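Local coordinates for protein dihydropteroate synthase (Anaplasma phagocytophilum, PDB 6UCZ) that catalyses the condensation of 6-hydroxymethyl-7,8-dihydropterin diphosphate with p-aminobenzoate to give dihydropteroate in folate biosynthesis, at residues V236-K241 against A259-F264. Numbering follows the deposited sequence.
With PMM (pterin-6-yl-methyl-monophosphate), chain C.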
loop_
_atom_site.group_PDB
_atom_site.type_symbol
_atom_site.label_atom_id
_atom_site.label_comp_id
_atom_site.label_asym_id
_atom_site.label_seq_id
_atom_site.Cartn_x
_atom_site.Cartn_y
_atom_site.Cartn_z
ATOM N N VAL A 236 3.351 4.268 -2.944
ATOM C CA VAL A 236 3.549 5.111 -1.771
ATOM C C VAL A 236 2.227 5.256 -1.028
ATOM O O VAL A 236 1.203 5.602 -1.630
ATOM C CB VAL A 236 4.113 6.494 -2.146
ATOM C CG1 VAL A 236 4.122 7.412 -0.920
ATOM C CG2 VAL A 236 5.505 6.335 -2.729
ATOM N N GLY A 237 2.260 5.017 0.286
ATOM C CA GLY A 237 1.094 5.196 1.135
ATOM C C GLY A 237 1.280 6.313 2.142
ATOM O O GLY A 237 1.657 6.086 3.301
ATOM N N HIS A 238 1.039 7.545 1.692
ATOM C CA HIS A 238 1.216 8.738 2.510
ATOM C C HIS A 238 -0.084 9.231 3.128
ATOM O O HIS A 238 -0.043 10.115 3.988
ATOM C CB HIS A 238 1.819 9.865 1.655
ATOM C CG HIS A 238 0.966 10.242 0.476
ATOM N ND1 HIS A 238 0.596 9.334 -0.497
ATOM C CD2 HIS A 238 0.412 11.425 0.114
ATOM C CE1 HIS A 238 -0.155 9.939 -1.402
ATOM N NE2 HIS A 238 -0.276 11.211 -1.058
ATOM N N SER A 239 -1.222 8.677 2.710
ATOM C CA SER A 239 -2.517 9.298 2.958
ATOM C C SER A 239 -2.844 9.381 4.443
ATOM O O SER A 239 -2.917 8.361 5.124
ATOM C CB SER A 239 -3.600 8.524 2.208
ATOM O OG SER A 239 -4.846 9.156 2.363
ATOM N N ARG A 240 -3.057 10.608 4.940
ATOM C CA ARG A 240 -3.451 10.890 6.315
ATOM C C ARG A 240 -2.407 10.446 7.343
ATOM O O ARG A 240 -2.699 10.440 8.539
ATOM C CB ARG A 240 -4.803 10.247 6.668
ATOM C CG ARG A 240 -5.979 10.641 5.759
ATOM C CD ARG A 240 -7.252 9.955 6.222
ATOM N NE ARG A 240 -8.386 10.320 5.382
ATOM C CZ ARG A 240 -9.597 9.794 5.493
ATOM N NH1 ARG A 240 -9.841 8.867 6.407
ATOM N NH2 ARG A 240 -10.565 10.194 4.683
ATOM N N LYS A 241 -1.186 10.137 6.917
ATOM C CA LYS A 241 -0.184 9.575 7.826
ATOM C C LYS A 241 0.328 10.634 8.804
ATOM O O LYS A 241 0.245 11.844 8.565
ATOM C CB LYS A 241 0.973 8.982 7.022
ATOM C CG LYS A 241 0.588 7.701 6.221
ATOM C CD LYS A 241 1.117 6.477 6.935
ATOM C CE LYS A 241 0.570 5.131 6.432
ATOM N NZ LYS A 241 1.376 4.610 5.334
ATOM N N ALA A 259 -3.393 15.356 -0.775
ATOM C CA ALA A 259 -3.494 15.597 -2.213
ATOM C C ALA A 259 -2.386 16.512 -2.721
ATOM O O ALA A 259 -1.949 16.369 -3.871
ATOM C CB ALA A 259 -4.863 16.199 -2.548
ATOM N N MET A 260 -1.932 17.467 -1.895
ATOM C CA MET A 260 -0.802 18.301 -2.299
ATOM C C MET A 260 0.455 17.463 -2.509
ATOM O O MET A 260 1.192 17.667 -3.487
ATOM C CB MET A 260 -0.557 19.398 -1.261
ATOM C CG MET A 260 -1.758 20.354 -1.080
ATOM S SD MET A 260 -1.381 21.702 0.063
ATOM C CE MET A 260 -2.965 22.109 0.760
ATOM N N LEU A 261 0.723 16.517 -1.602
ATOM C CA LEU A 261 1.854 15.619 -1.804
ATOM C C LEU A 261 1.585 14.635 -2.939
ATOM O O LEU A 261 2.496 14.309 -3.711
ATOM C CB LEU A 261 2.178 14.888 -0.493
ATOM C CG LEU A 261 3.267 13.820 -0.550
ATOM C CD1 LEU A 261 4.590 14.379 -1.105
ATOM C CD2 LEU A 261 3.451 13.239 0.831
ATOM N N SER A 262 0.336 14.165 -3.068
ATOM C CA SER A 262 -0.008 13.277 -4.177
ATOM C C SER A 262 0.408 13.874 -5.520
ATOM O O SER A 262 0.926 13.161 -6.389
ATOM C CB SER A 262 -1.509 12.991 -4.179
ATOM O OG SER A 262 -1.877 12.208 -3.067
ATOM N N THR A 263 0.190 15.181 -5.707
ATOM C CA THR A 263 0.585 15.825 -6.959
ATOM C C THR A 263 2.080 15.682 -7.194
ATOM O O THR A 263 2.514 15.320 -8.295
ATOM C CB THR A 263 0.203 17.306 -6.951
ATOM O OG1 THR A 263 -1.201 17.450 -6.723
ATOM C CG2 THR A 263 0.553 17.937 -8.296
ATOM N N PHE A 264 2.885 15.944 -6.158
ATOM C CA PHE A 264 4.336 15.816 -6.277
ATOM C C PHE A 264 4.734 14.378 -6.602
ATOM O O PHE A 264 5.574 14.128 -7.476
ATOM C CB PHE A 264 5.003 16.254 -4.975
ATOM C CG PHE A 264 6.453 15.877 -4.884
ATOM C CD1 PHE A 264 7.427 16.732 -5.400
ATOM C CD2 PHE A 264 6.850 14.689 -4.287
ATOM C CE1 PHE A 264 8.776 16.400 -5.329
ATOM C CE2 PHE A 264 8.202 14.348 -4.208
ATOM C CZ PHE A 264 9.160 15.200 -4.729
HETATM N N5 PMM C . -0.043 1.761 5.162
HETATM C C6 PMM C . -0.966 1.148 5.910
HETATM C C7 PMM C . -1.469 -0.089 5.550
HETATM N N8 PMM C . -1.082 -0.771 4.466
HETATM N N1 PMM C . 0.223 -0.846 2.597
HETATM C C2 PMM C . 1.147 -0.297 1.818
HETATM N N2 PMM C . 1.573 -0.949 0.731
HETATM N N3 PMM C . 1.715 0.922 2.076
HETATM C C4 PMM C . 1.421 1.717 3.160
HETATM O O4 PMM C . 1.995 2.791 3.338
HETATM C C4A PMM C . 0.396 1.141 4.057
HETATM C C8A PMM C . -0.159 -0.148 3.724
HETATM C C9 PMM C . -1.367 1.860 7.178
HETATM O O10 PMM C . -2.151 3.023 6.842
HETATM P PA PMM C . -3.742 3.108 7.121
HETATM O O1P PMM C . -4.100 4.573 6.824
HETATM O O2P PMM C . -3.959 2.890 8.613
HETATM O O3P PMM C . -4.469 2.125 6.264
#
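His238 and Leu261 bring the two backbones to their nearest approach, 8.1 Å between their CA atoms, where the loop following strand 235-236 runs past one side of helix 255-267. Across that gap the imidazole of His238 does nearly all the bridging. Its chi1 of 60° places CG over the main chain, flanked by N and C, and from there the ring extends to the helix. NE2 of His238 meets OG of Ser262 at the ring edge, close to the ring plane, in a hydrogen bond of 2.8 Å that either partner could donate. The same OG is also bonded to the carbonyl oxygen of Thr258 one turn earlier, so the buried hydroxyl links histidine and helix backbone. Beside this polar end, Leu261 offers a methyl: its CD2 lies 3.6 Å from CD2 of His238 and also touches CB, approaching the ring obliquely as the leucine and histidine side chains run alongside each other in antiparallel sense. Leu273 and Val275 of the neighbouring strand 272-275 pack against the imidazole as well.

From His238 to Lys241 the chain makes a type II beta turn, closed by Lys241 N bonding to His238 O over 3.1 Å. The lysine side chain, bent at chi2 (-103°) and again at chi4 (88°), folds back beside the turn to the ligand. There Lys241 NZ donates to Gly237 O and to Leu208 O. A further hydrogen bond, 3.2 Å long, runs from Lys241 NZ to N5 of PMM. Thus the loop that His238 ties to the helix carries Gly237 and Lys241 into the pterin pocket, at the C-terminal end of a strand in the TIM-barrel fold of dihydropteroate synthases.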